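PDB 4MEA: predicted protein from Acinetobacter sp. RUH2624, which hydrolyses epoxides as a Cif-type virulence factor, probably secreted, built on the alpha/beta hydrolase fold. Local coordinates for residues L28-Y33 with I227-T232; H65-T70 with L202-F207; A118-A123 with Q148-K153; I128-H133 with T138-L143. One frame throughout, in Å; residues are numbered along the deposited sequence.

The four contacts nest one inside the next without crossing. Interaction 1 closes the longest loop, running from the N-terminal segment 28-33 to 227-232, between two helices of the region inserted after strand 151-157. Within it, interaction 2 brings the turn after strand 61-64 against helix 200-211. Interaction 3 lies inside that loop and joins helix 108-123 to the residue just before strand 151-157. Innermost, interaction 4 packs helix 136-146 on strand 128-133. Interactions 1 and 2 touch, Tyr230 OH lying 2.7 Å from Ser69 O. Interactions 3 and 4 meet in the main sheet, where strands 128-133 and 151-157 are neighbours. The centres of interactions 2 and 3 lie about 28 Å apart.

Interaction 1: L28-Y33 with I227-T232; sequences LGQYAY and IEPYST
Gln30 and Tyr31 hold the two oxygens of the Glu228 carboxylate separately. Tyr31 OH donates to Glu228 OE2 in a very short bond of 2.5 Å, the acceptor lying at the edge of the phenol ring and in its plane. Gln30 NE2 reaches Glu228 OE1 at 3.0 Å, on the syn side but 22° out of the carboxylate plane. The Glu228 bend at chi2 (-91°) turns the carboxylate toward the two donors, and a bond to each oxygen then limits its rotation. This is the tight part: CG of Gln30 rests over the centre of the Tyr31 ring, and the Gln30 amide lies along the Pro229 ring, NE2 being 3.5 Å from Pro229 CB. Around this grip the segments stand further apart and water fills in. One water accepts from Gln30 N and donates to Glu228 OE1, each at 2.9 Å; another links Gln30 NE2 to Pro229 O. Tyr31 is partly exposed, whereas Gln30, Glu228 and Pro229 are buried. Gln30 O also accepts from Trp71 NE1. The contact thus joins the N-terminal loop before strand 37-44 to the helical cap inserted after strand 151-157, a layout characteristic of alpha/beta-hydrolase-fold epoxide hydrolases.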
loop_
_atom_site.group_PDB
_atom_site.type_symbol
_atom_site.label_atom_id
_atom_site.label_comp_id
_atom_site.label_asym_id
_atom_site.label_seq_id
_atom_site.Cartn_x
_atom_site.Cartn_y
_atom_site.Cartn_z
ATOM N N LEU A 28 -1.280 -30.513 10.627
ATOM C CA LEU A 28 -2.238 -30.108 9.597
ATOM C C LEU A 28 -1.585 -29.105 8.644
ATOM O O LEU A 28 -0.422 -28.753 8.811
ATOM C CB LEU A 28 -3.464 -29.473 10.251
ATOM C CG LEU A 28 -4.151 -30.265 11.371
ATOM C CD1 LEU A 28 -5.422 -29.551 11.805
ATOM C CD2 LEU A 28 -4.457 -31.701 10.942
ATOM N N GLY A 29 -2.331 -28.634 7.653
ATOM C CA GLY A 29 -1.829 -27.571 6.793
ATOM C C GLY A 29 -0.551 -27.928 6.052
ATOM O O GLY A 29 -0.493 -28.954 5.366
ATOM N N GLN A 30 0.475 -27.085 6.181
ATOM C CA GLN A 30 1.722 -27.304 5.443
ATOM C C GLN A 30 2.440 -28.583 5.873
ATOM O O GLN A 30 3.333 -29.070 5.171
ATOM C CB GLN A 30 2.674 -26.104 5.562
ATOM C CG GLN A 30 3.193 -25.816 6.977
ATOM C CD GLN A 30 4.296 -24.775 6.991
ATOM O OE1 GLN A 30 5.038 -24.624 6.018
ATOM N NE2 GLN A 30 4.411 -24.050 8.099
ATOM N N TYR A 31 2.049 -29.125 7.021
ATOM C CA TYR A 31 2.715 -30.310 7.562
ATOM C C TYR A 31 1.977 -31.588 7.180
ATOM O O TYR A 31 2.427 -32.684 7.500
ATOM C CB TYR A 31 2.817 -30.224 9.088
ATOM C CG TYR A 31 3.356 -28.906 9.601
ATOM C CD1 TYR A 31 4.718 -28.633 9.566
ATOM C CD2 TYR A 31 2.500 -27.942 10.135
ATOM C CE1 TYR A 31 5.218 -27.422 10.036
ATOM C CE2 TYR A 31 2.987 -26.732 10.616
ATOM C CZ TYR A 31 4.352 -26.478 10.558
ATOM O OH TYR A 31 4.849 -25.283 11.023
ATOM N N ALA A 32 0.835 -31.442 6.514
ATOM C CA ALA A 32 0.027 -32.596 6.128
ATOM C C ALA A 32 0.255 -32.966 4.670
ATOM O O ALA A 32 0.030 -32.155 3.774
ATOM C CB ALA A 32 -1.456 -32.331 6.382
ATOM N N TYR A 33 0.717 -34.188 4.433
ATOM C CA TYR A 33 0.996 -34.696 3.088
ATOM C C TYR A 33 0.161 -35.961 2.838
ATOM O O TYR A 33 0.208 -36.872 3.657
ATOM C CB TYR A 33 2.492 -35.032 2.973
ATOM C CG TYR A 33 3.393 -34.095 3.765
ATOM C CD1 TYR A 33 3.694 -32.823 3.288
ATOM C CD2 TYR A 33 3.934 -34.479 4.989
ATOM C CE1 TYR A 33 4.504 -31.952 4.006
ATOM C CE2 TYR A 33 4.753 -33.611 5.715
ATOM C CZ TYR A 33 5.030 -32.350 5.212
ATOM O OH TYR A 33 5.827 -31.474 5.912
ATOM N N ILE A 227 -2.329 -19.564 7.221
ATOM C CA ILE A 227 -1.654 -18.440 7.863
ATOM C C ILE A 227 -0.547 -18.867 8.827
ATOM O O ILE A 227 0.453 -18.163 8.986
ATOM C CB ILE A 227 -2.671 -17.504 8.544
ATOM C CG1 ILE A 227 -3.615 -16.934 7.478
ATOM C CG2 ILE A 227 -1.950 -16.391 9.295
ATOM C CD1 ILE A 227 -4.846 -16.195 8.025
ATOM N N GLU A 228 -0.710 -20.035 9.447
ATOM C CA GLU A 228 0.312 -20.554 10.351
ATOM C C GLU A 228 1.724 -20.474 9.766
ATOM O O GLU A 228 2.673 -20.158 10.496
ATOM C CB GLU A 228 -0.017 -21.986 10.810
ATOM C CG GLU A 228 1.007 -22.592 11.780
ATOM C CD GLU A 228 2.121 -23.360 11.084
ATOM O OE1 GLU A 228 2.007 -23.628 9.866
ATOM O OE2 GLU A 228 3.116 -23.706 11.765
ATOM N N PRO A 229 1.879 -20.747 8.453
ATOM C CA PRO A 229 3.236 -20.702 7.886
ATOM C C PRO A 229 3.809 -19.287 7.798
ATOM O O PRO A 229 5.012 -19.126 7.573
ATOM C CB PRO A 229 3.051 -21.287 6.478
ATOM C CG PRO A 229 1.804 -22.113 6.571
ATOM C CD PRO A 229 0.914 -21.326 7.502
ATOM N N TYR A 230 2.956 -18.284 7.995
ATOM C CA TYR A 230 3.354 -16.874 7.890
ATOM C C TYR A 230 3.113 -16.145 9.215
ATOM O O TYR A 230 2.811 -14.950 9.236
ATOM C CB TYR A 230 2.559 -16.181 6.770
ATOM C CG TYR A 230 2.969 -16.624 5.388
ATOM C CD1 TYR A 230 3.966 -15.944 4.685
ATOM C CD2 TYR A 230 2.378 -17.736 4.788
ATOM C CE1 TYR A 230 4.364 -16.359 3.420
ATOM C CE2 TYR A 230 2.767 -18.158 3.523
ATOM C CZ TYR A 230 3.754 -17.472 2.846
ATOM O OH TYR A 230 4.139 -17.889 1.592
ATOM N N SER A 231 3.248 -16.866 10.325
ATOM C CA SER A 231 2.810 -16.338 11.608
ATOM C C SER A 231 3.947 -15.836 12.494
ATOM O O SER A 231 3.701 -15.434 13.630
ATOM C CB SER A 231 1.977 -17.379 12.358
ATOM O OG SER A 231 2.743 -18.551 12.634
ATOM N N THR A 232 5.178 -15.859 11.986
ATOM C CA THR A 232 6.328 -15.378 12.747
ATOM C C THR A 232 7.122 -14.324 11.976
ATOM O O THR A 232 7.086 -14.296 10.742
ATOM C CB THR A 232 7.262 -16.547 13.150
ATOM O OG1 THR A 232 7.577 -17.320 11.990
ATOM C CG2 THR A 232 6.570 -17.461 14.160
HETATM O O HOH W 1 0.213 -24.792 7.940
HETATM O O HOH W 2 6.354 -21.718 8.098
#

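Interaction 2: H65-T70 with L202-F207; sequences HGFGST and LFFSYF
Phe67, the residue that meets both Phe204 and Phe207, sits in a type II beta turn from Gly66 to Ser69, closed by Ser69 N to Gly66 O at 3.1 Å and eased by the positive phi of Gly68. In the alpha/beta hydrolase fold, the loop after strand 61-64 with its His-Gly start probably corresponds to the one that supplies part of the oxyanion hole; consistent with this, Phe67 N donates to Asp134 OD2, just beyond strand 128-133. Gly66 O is gripped from opposite faces of its plane, by Ser69 N and by His65 ND1, the latter at 2.8 Å, so the imidazole braces the turn. Helix 200-211 belongs to the cap, and its buried phenylalanines face this turn. With CG of Phe67 trans to N (chi1 -179°), the ring reaches the helix and touches Phe204 and Phe207 with neighbouring ring atoms, the three rings forming an aromatic cluster. The Phe204 ring meets it obliquely, planes 38° apart, and the two approach most closely at Phe67 CZ and Phe204 CE1, 3.3 Å. Phe207 is turned nearly perpendicular, 86°, in an offset edge-to-face pair whose centroids lie 5.5 Å apart. Phe188 of the second subunit packs on Phe207, bringing the dimer interface close to the cluster. The edge of Phe67 points at the Phe207 face through CE2, 3.8 Å from Phe207 CE2.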
loop_
_atom_site.group_PDB
_atom_site.type_symbol
_atom_site.label_atom_id
_atom_site.label_comp_id
_atom_site.label_asym_id
_atom_site.label_seq_id
_atom_site.Cartn_x
_atom_site.Cartn_y
_atom_site.Cartn_z
ATOM N N HIS A 65 5.077 -22.335 -5.442
ATOM C CA HIS A 65 4.053 -21.473 -4.847
ATOM C C HIS A 65 4.512 -20.022 -4.718
ATOM O O HIS A 65 5.648 -19.680 -5.059
ATOM C CB HIS A 65 3.715 -21.997 -3.444
ATOM C CG HIS A 65 4.776 -21.703 -2.427
ATOM N ND1 HIS A 65 4.799 -20.536 -1.692
ATOM C CD2 HIS A 65 5.872 -22.406 -2.052
ATOM C CE1 HIS A 65 5.855 -20.539 -0.897
ATOM N NE2 HIS A 65 6.521 -21.665 -1.094
ATOM N N GLY A 66 3.628 -19.176 -4.197
ATOM C CA GLY A 66 3.962 -17.791 -3.902
ATOM C C GLY A 66 3.481 -17.340 -2.533
ATOM O O GLY A 66 3.303 -18.161 -1.626
ATOM N N PHE A 67 3.253 -16.030 -2.391
ATOM C CA PHE A 67 2.905 -15.414 -1.112
ATOM C C PHE A 67 1.531 -15.853 -0.624
ATOM O O PHE A 67 0.578 -15.908 -1.402
ATOM C CB PHE A 67 2.931 -13.891 -1.257
ATOM C CG PHE A 67 2.613 -13.152 0.006
ATOM C CD1 PHE A 67 3.556 -13.041 1.017
ATOM C CD2 PHE A 67 1.390 -12.518 0.165
ATOM C CE1 PHE A 67 3.280 -12.337 2.180
ATOM C CE2 PHE A 67 1.103 -11.810 1.331
ATOM C CZ PHE A 67 2.056 -11.719 2.335
ATOM N N GLY A 68 1.435 -16.156 0.668
ATOM C CA GLY A 68 0.200 -16.665 1.244
ATOM C C GLY A 68 0.047 -18.169 1.097
ATOM O O GLY A 68 -0.917 -18.757 1.606
ATOM N N SER A 69 1.001 -18.796 0.411
ATOM C CA SER A 69 0.949 -20.230 0.149
ATOM C C SER A 69 2.240 -20.937 0.566
ATOM O O SER A 69 3.200 -20.302 0.992
ATOM C CB SER A 69 0.698 -20.490 -1.342
ATOM O OG SER A 69 -0.457 -19.806 -1.813
ATOM N N THR A 70 2.237 -22.263 0.447
ATOM C CA THR A 70 3.448 -23.075 0.528
ATOM C C THR A 70 3.282 -24.157 -0.533
ATOM O O THR A 70 2.361 -24.077 -1.343
ATOM C CB THR A 70 3.631 -23.736 1.919
ATOM O OG1 THR A 70 2.572 -24.671 2.150
ATOM C CG2 THR A 70 3.635 -22.691 3.024
ATOM N N LEU A 202 -5.494 -11.613 11.460
ATOM C CA LEU A 202 -6.249 -10.429 11.052
ATOM C C LEU A 202 -5.872 -10.004 9.640
ATOM O O LEU A 202 -6.742 -9.852 8.771
ATOM C CB LEU A 202 -6.011 -9.267 12.034
ATOM C CG LEU A 202 -6.521 -7.874 11.644
ATOM C CD1 LEU A 202 -8.042 -7.879 11.510
ATOM C CD2 LEU A 202 -6.078 -6.827 12.673
ATOM N N PHE A 203 -4.577 -9.802 9.402
ATOM C CA PHE A 203 -4.133 -9.348 8.083
ATOM C C PHE A 203 -4.430 -10.345 6.966
ATOM O O PHE A 203 -5.021 -9.982 5.947
ATOM C CB PHE A 203 -2.637 -8.992 8.043
ATOM C CG PHE A 203 -2.183 -8.516 6.674
ATOM C CD1 PHE A 203 -2.336 -7.188 6.306
ATOM C CD2 PHE A 203 -1.661 -9.411 5.742
ATOM C CE1 PHE A 203 -1.957 -6.748 5.051
ATOM C CE2 PHE A 203 -1.270 -8.975 4.481
ATOM C CZ PHE A 203 -1.418 -7.640 4.135
ATOM N N PHE A 204 -3.993 -11.590 7.139
ATOM C CA PHE A 204 -4.150 -12.588 6.085
ATOM C C PHE A 204 -5.593 -13.033 5.836
ATOM O O PHE A 204 -5.966 -13.308 4.691
ATOM C CB PHE A 204 -3.252 -13.801 6.343
ATOM C CG PHE A 204 -1.799 -13.564 6.001
ATOM C CD1 PHE A 204 -1.365 -13.613 4.681
ATOM C CD2 PHE A 204 -0.874 -13.298 6.995
ATOM C CE1 PHE A 204 -0.020 -13.394 4.354
ATOM C CE2 PHE A 204 0.471 -13.085 6.680
ATOM C CZ PHE A 204 0.896 -13.138 5.362
ATOM N N SER A 205 -6.405 -13.130 6.888
ATOM C CA SER A 205 -7.817 -13.458 6.679
ATOM C C SER A 205 -8.435 -12.463 5.694
ATOM O O SER A 205 -9.127 -12.853 4.747
ATOM C CB SER A 205 -8.602 -13.468 7.995
ATOM O OG SER A 205 -8.308 -14.629 8.762
ATOM N N TYR A 206 -8.178 -11.180 5.919
ATOM C CA TYR A 206 -8.730 -10.139 5.055
ATOM C C TYR A 206 -8.054 -10.159 3.677
ATOM O O TYR A 206 -8.723 -10.162 2.641
ATOM C CB TYR A 206 -8.611 -8.753 5.712
ATOM C CG TYR A 206 -9.352 -7.693 4.934
ATOM C CD1 TYR A 206 -10.711 -7.486 5.132
ATOM C CD2 TYR A 206 -8.695 -6.928 3.974
ATOM C CE1 TYR A 206 -11.399 -6.536 4.402
ATOM C CE2 TYR A 206 -9.369 -5.979 3.243
ATOM C CZ TYR A 206 -10.722 -5.788 3.459
ATOM O OH TYR A 206 -11.390 -4.834 2.722
ATOM N N PHE A 207 -6.726 -10.193 3.669
ATOM C CA PHE A 207 -5.954 -10.240 2.426
ATOM C C PHE A 207 -6.345 -11.433 1.533
ATOM O O PHE A 207 -6.646 -11.263 0.347
ATOM C CB PHE A 207 -4.456 -10.308 2.760
ATOM C CG PHE A 207 -3.553 -10.273 1.556
ATOM C CD1 PHE A 207 -3.017 -9.074 1.107
ATOM C CD2 PHE A 207 -3.213 -11.446 0.894
ATOM C CE1 PHE A 207 -2.171 -9.044 -0.001
ATOM C CE2 PHE A 207 -2.368 -11.434 -0.207
ATOM C CZ PHE A 207 -1.844 -10.229 -0.660
#

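Interaction 3: A118-A123 with Q148-K153; sequences AIKKIA and QGYIKK
A chi1 of 177° extends the Tyr150 ring toward helix 108-123, and bends in Lys120 at chi2 (-71°) and chi4 (54°) fold the lysine over that ring. The contact belongs to the alpha/beta layering of the hydrolase fold: helix 108-123 packs on the central sheet, and Tyr150 stands immediately before strand 151-157. The aliphatic part of Lys120 does most of the touching. Its CE sits over the middle of one ring face, 3.5 Å from the centroid, in a CH-pi contact, while Lys120 CD is 3.4 Å from Tyr150 CE1. NZ lies further out above the same face, 4.9 Å from the centroid, close enough for a cation-pi interaction. Lys120 is exposed, so this side of the contact faces solvent, whereas Ile119 is buried and approaches from the ring edge, with CG2 4.1 Å from Tyr150 CE2. The phenol oxygen is hydrogen-bonded to Gly124 O, the residue that follows Ala123. Beside that bond, the methyl CB of Ala123 lies 3.8 Å from Tyr150 OH.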
loop_
_atom_site.group_PDB
_atom_site.type_symbol
_atom_site.label_atom_id
_atom_site.label_comp_id
_atom_site.label_asym_id
_atom_site.label_seq_id
_atom_site.Cartn_x
_atom_site.Cartn_y
_atom_site.Cartn_z
ATOM N N ALA A 118 18.561 -27.393 -6.802
ATOM C CA ALA A 118 17.801 -28.420 -6.096
ATOM C C ALA A 118 16.978 -29.225 -7.084
ATOM O O ALA A 118 16.915 -30.451 -7.004
ATOM C CB ALA A 118 16.895 -27.780 -5.041
ATOM N N ILE A 119 16.354 -28.522 -8.023
ATOM C CA ILE A 119 15.533 -29.164 -9.038
ATOM C C ILE A 119 16.333 -30.196 -9.838
ATOM O O ILE A 119 15.852 -31.300 -10.099
ATOM C CB ILE A 119 14.893 -28.123 -9.975
ATOM C CG1 ILE A 119 13.831 -27.323 -9.210
ATOM C CG2 ILE A 119 14.273 -28.800 -11.176
ATOM C CD1 ILE A 119 13.335 -26.090 -9.951
ATOM N N LYS A 120 17.564 -29.848 -10.204
ATOM C CA LYS A 120 18.383 -30.762 -10.982
ATOM C C LYS A 120 18.592 -32.057 -10.195
ATOM O O LYS A 120 18.599 -33.147 -10.766
ATOM C CB LYS A 120 19.720 -30.113 -11.359
ATOM C CG LYS A 120 19.616 -29.049 -12.466
ATOM C CD LYS A 120 19.309 -29.681 -13.819
ATOM C CE LYS A 120 19.420 -28.677 -14.966
ATOM N NZ LYS A 120 20.742 -27.990 -14.989
ATOM N N LYS A 121 18.736 -31.932 -8.878
ATOM C CA LYS A 121 18.984 -33.098 -8.023
ATOM C C LYS A 121 17.717 -33.901 -7.735
ATOM O O LYS A 121 17.748 -35.136 -7.719
ATOM C CB LYS A 121 19.680 -32.681 -6.719
ATOM C CG LYS A 121 21.126 -32.251 -6.930
ATOM C CD LYS A 121 21.555 -31.150 -5.972
ATOM C CE LYS A 121 22.155 -31.702 -4.691
ATOM N NZ LYS A 121 22.663 -30.602 -3.818
ATOM N N ILE A 122 16.601 -33.214 -7.518
ATOM C CA ILE A 122 15.359 -33.906 -7.176
ATOM C C ILE A 122 14.679 -34.472 -8.418
ATOM O O ILE A 122 14.167 -35.591 -8.403
ATOM C CB ILE A 122 14.359 -32.971 -6.479
ATOM C CG1 ILE A 122 14.958 -32.385 -5.205
ATOM C CG2 ILE A 122 13.066 -33.708 -6.167
ATOM C CD1 ILE A 122 14.202 -31.151 -4.715
ATOM N N ALA A 123 14.676 -33.688 -9.489
ATOM C CA ALA A 123 13.909 -34.027 -10.680
ATOM C C ALA A 123 14.746 -34.858 -11.638
ATOM O O ALA A 123 14.216 -35.687 -12.373
ATOM C CB ALA A 123 13.393 -32.760 -11.374
ATOM N N GLN A 148 15.967 -23.212 -20.896
ATOM C CA GLN A 148 15.008 -23.685 -21.878
ATOM C C GLN A 148 15.551 -24.927 -22.576
ATOM O O GLN A 148 16.695 -24.946 -23.034
ATOM C CB GLN A 148 14.675 -22.575 -22.870
ATOM C CG GLN A 148 13.991 -21.416 -22.183
ATOM C CD GLN A 148 13.620 -20.318 -23.133
ATOM O OE1 GLN A 148 12.647 -20.430 -23.878
ATOM N NE2 GLN A 148 14.395 -19.239 -23.116
ATOM N N GLY A 149 14.718 -25.958 -22.656
ATOM C CA GLY A 149 15.171 -27.263 -23.103
ATOM C C GLY A 149 15.118 -28.232 -21.936
ATOM O O GLY A 149 14.375 -29.208 -21.974
ATOM N N TYR A 150 15.903 -27.967 -20.892
ATOM C CA TYR A 150 15.713 -28.692 -19.644
ATOM C C TYR A 150 14.279 -28.442 -19.175
ATOM O O TYR A 150 13.563 -29.375 -18.808
ATOM C CB TYR A 150 16.715 -28.266 -18.578
ATOM C CG TYR A 150 16.492 -28.959 -17.249
ATOM C CD1 TYR A 150 16.996 -30.235 -17.012
ATOM C CD2 TYR A 150 15.764 -28.346 -16.239
ATOM C CE1 TYR A 150 16.785 -30.876 -15.801
ATOM C CE2 TYR A 150 15.542 -28.977 -15.026
ATOM C CZ TYR A 150 16.056 -30.236 -14.809
ATOM O OH TYR A 150 15.830 -30.858 -13.599
ATOM N N ILE A 151 13.862 -27.175 -19.193
ATOM C CA ILE A 151 12.446 -26.848 -19.055
ATOM C C ILE A 151 11.811 -26.949 -20.440
ATOM O O ILE A 151 12.147 -26.181 -21.348
ATOM C CB ILE A 151 12.221 -25.426 -18.500
ATOM C CG1 ILE A 151 13.104 -25.156 -17.280
ATOM C CG2 ILE A 151 10.740 -25.216 -18.158
ATOM C CD1 ILE A 151 12.710 -25.939 -16.033
ATOM N N LYS A 152 10.902 -27.904 -20.600
ATOM C CA LYS A 152 10.268 -28.156 -21.890
ATOM C C LYS A 152 9.088 -27.223 -22.140
ATOM O O LYS A 152 8.880 -26.754 -23.262
ATOM C CB LYS A 152 9.801 -29.612 -21.966
ATOM C CG LYS A 152 9.295 -30.033 -23.333
ATOM C CD LYS A 152 8.990 -31.520 -23.359
ATOM C CE LYS A 152 8.620 -31.984 -24.755
ATOM N NZ LYS A 152 8.453 -33.462 -24.807
ATOM N N LYS A 153 8.309 -26.985 -21.087
ATOM C CA LYS A 153 7.164 -26.080 -21.120
ATOM C C LYS A 153 7.032 -25.411 -19.757
ATOM O O LYS A 153 7.378 -26.008 -18.731
ATOM C CB LYS A 153 5.872 -26.836 -21.418
ATOM C CG LYS A 153 5.873 -27.606 -22.724
ATOM C CD LYS A 153 4.565 -28.353 -22.917
ATOM C CE LYS A 153 4.541 -29.072 -24.258
ATOM N NZ LYS A 153 3.227 -29.718 -24.510
#

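Interaction 4: I128-H133 with T138-L143; sequences IYYVSH and TASYPL
Ser140 OG is held between two partners: Tyr130 OH donates to it at 2.7 Å, and it is also hydrogen-bonded to Gly136 O, one turn earlier in helix 136-146. The serine oxygen lies at the edge of the Tyr130 ring and in its plane, so the phenol meets it end-on rather than over a face. A chi1 of -165° swings the Tyr130 ring out from strand 128-133 toward the helix. Next to the bond the contact is apolar: Leu143 CD2 comes obliquely to within 3.6 Å of Tyr130 CE1, and Ile119 of helix 108-123 also packs on this tyrosine. Ser132 lies near but does not join the pair, its OG being 4.1 Å from Ser140 OG and bonded instead to Asn137 OD1. The segment axes approach to 8.7 Å and run close to antiparallel, at 150°, as expected for the first strand and the helix of a beta-alpha-beta unit; the tight turn joining them occupies the place of the nucleophile elbow in this fold. The helix is kinked at Pro142, which has no N-H, and at Leu143, whose N makes no hydrogen bond to the preceding turn and pairs with Ser112 OG. All four touching residues are buried, so the directional relay from Tyr130 OH through Ser140 OG to Gly136 O gives these buried hydroxyls protein partners and links the strand side chain to the helix backbone.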
loop_
_atom_site.group_PDB
_atom_site.type_symbol
_atom_site.label_atom_id
_atom_site.label_comp_id
_atom_site.label_asym_id
_atom_site.label_seq_id
_atom_site.Cartn_x
_atom_site.Cartn_y
_atom_site.Cartn_z
ATOM N N ILE A 128 11.686 -31.353 -17.940
ATOM C CA ILE A 128 10.602 -31.293 -16.970
ATOM C C ILE A 128 9.632 -30.213 -17.391
ATOM O O ILE A 128 9.927 -29.417 -18.284
ATOM C CB ILE A 128 11.114 -30.921 -15.558
ATOM C CG1 ILE A 128 11.598 -29.463 -15.540
ATOM C CG2 ILE A 128 12.202 -31.894 -15.099
ATOM C CD1 ILE A 128 12.025 -28.950 -14.173
ATOM N N TYR A 129 8.473 -30.190 -16.745
ATOM C CA TYR A 129 7.533 -29.088 -16.905
ATOM C C TYR A 129 7.607 -28.248 -15.632
ATOM O O TYR A 129 7.849 -28.787 -14.551
ATOM C CB TYR A 129 6.117 -29.615 -17.115
ATOM C CG TYR A 129 5.949 -30.472 -18.353
ATOM C CD1 TYR A 129 6.429 -30.052 -19.584
ATOM C CD2 TYR A 129 5.306 -31.700 -18.289
ATOM C CE1 TYR A 129 6.271 -30.832 -20.716
ATOM C CE2 TYR A 129 5.144 -32.487 -19.413
ATOM C CZ TYR A 129 5.627 -32.048 -20.627
ATOM O OH TYR A 129 5.469 -32.828 -21.752
ATOM N N TYR A 130 7.399 -26.940 -15.767
ATOM C CA TYR A 130 7.575 -25.995 -14.668
ATOM C C TYR A 130 6.309 -25.146 -14.512
ATOM O O TYR A 130 5.835 -24.527 -15.469
ATOM C CB TYR A 130 8.785 -25.099 -14.951
ATOM C CG TYR A 130 9.321 -24.321 -13.768
ATOM C CD1 TYR A 130 10.350 -24.838 -12.983
ATOM C CD2 TYR A 130 8.834 -23.051 -13.457
ATOM C CE1 TYR A 130 10.870 -24.125 -11.909
ATOM C CE2 TYR A 130 9.348 -22.326 -12.371
ATOM C CZ TYR A 130 10.371 -22.870 -11.607
ATOM O OH TYR A 130 10.904 -22.171 -10.531
ATOM N N VAL A 131 5.754 -25.144 -13.303
ATOM C CA VAL A 131 4.474 -24.498 -13.031
ATOM C C VAL A 131 4.664 -23.582 -11.826
ATOM O O VAL A 131 5.114 -24.027 -10.764
ATOM C CB VAL A 131 3.353 -25.548 -12.765
ATOM C CG1 VAL A 131 2.029 -24.871 -12.405
ATOM C CG2 VAL A 131 3.172 -26.463 -13.979
ATOM N N SER A 132 4.340 -22.302 -11.997
ATOM C CA SER A 132 4.633 -21.293 -10.979
ATOM C C SER A 132 3.403 -20.428 -10.671
ATOM O O SER A 132 2.566 -20.220 -11.546
ATOM C CB SER A 132 5.795 -20.425 -11.475
ATOM O OG SER A 132 6.001 -19.302 -10.649
ATOM N N HIS A 133 3.297 -19.935 -9.432
ATOM C CA HIS A 133 2.169 -19.089 -9.019
ATOM C C HIS A 133 2.625 -17.943 -8.114
ATOM O O HIS A 133 3.494 -18.135 -7.267
ATOM C CB HIS A 133 1.105 -19.929 -8.293
ATOM C CG HIS A 133 -0.103 -19.149 -7.855
ATOM N ND1 HIS A 133 -0.399 -18.917 -6.529
ATOM C CD2 HIS A 133 -1.107 -18.580 -8.567
ATOM C CE1 HIS A 133 -1.523 -18.229 -6.441
ATOM N NE2 HIS A 133 -1.973 -18.008 -7.663
ATOM N N THR A 138 7.987 -14.369 -9.529
ATOM C CA THR A 138 9.086 -13.464 -9.221
ATOM C C THR A 138 10.397 -14.235 -9.062
ATOM O O THR A 138 11.461 -13.783 -9.503
ATOM C CB THR A 138 8.804 -12.692 -7.920
ATOM O OG1 THR A 138 7.843 -11.659 -8.184
ATOM C CG2 THR A 138 10.085 -12.075 -7.371
ATOM N N ALA A 139 10.307 -15.406 -8.441
ATOM C CA ALA A 139 11.482 -16.217 -8.139
ATOM C C ALA A 139 12.093 -16.902 -9.364
ATOM O O ALA A 139 13.275 -17.260 -9.356
ATOM C CB ALA A 139 11.128 -17.270 -7.084
ATOM N N SER A 140 11.299 -17.070 -10.415
ATOM C CA SER A 140 11.581 -18.118 -11.398
ATOM C C SER A 140 11.943 -17.695 -12.814
ATOM O O SER A 140 12.382 -18.539 -13.592
ATOM C CB SER A 140 10.389 -19.087 -11.493
ATOM O OG SER A 140 10.085 -19.662 -10.233
ATOM N N TYR A 141 11.759 -16.435 -13.194
ATOM C CA TYR A 141 11.944 -16.163 -14.623
ATOM C C TYR A 141 13.350 -16.473 -15.165
ATOM O O TYR A 141 13.471 -17.093 -16.226
ATOM C CB TYR A 141 11.454 -14.781 -15.097
ATOM C CG TYR A 141 11.507 -14.742 -16.611
ATOM C CD1 TYR A 141 10.576 -15.437 -17.376
ATOM C CD2 TYR A 141 12.539 -14.081 -17.276
ATOM C CE1 TYR A 141 10.647 -15.438 -18.780
ATOM C CE2 TYR A 141 12.626 -14.080 -18.660
ATOM C CZ TYR A 141 11.683 -14.758 -19.408
ATOM O OH TYR A 141 11.785 -14.756 -20.787
ATOM N N PRO A 142 14.410 -16.038 -14.457
ATOM C CA PRO A 142 15.759 -16.381 -14.927
ATOM C C PRO A 142 15.984 -17.888 -14.966
ATOM O O PRO A 142 16.648 -18.361 -15.881
ATOM C CB PRO A 142 16.672 -15.721 -13.891
ATOM C CG PRO A 142 15.853 -14.547 -13.402
ATOM C CD PRO A 142 14.450 -15.073 -13.344
ATOM N N LEU A 143 15.433 -18.627 -14.006
ATOM C CA LEU A 143 15.523 -20.088 -14.035
ATOM C C LEU A 143 14.968 -20.639 -15.348
ATOM O O LEU A 143 15.632 -21.417 -16.049
ATOM C CB LEU A 143 14.779 -20.705 -12.841
ATOM C CG LEU A 143 14.853 -22.230 -12.671
ATOM C CD1 LEU A 143 14.712 -22.623 -11.209
ATOM C CD2 LEU A 143 13.809 -22.944 -13.517
#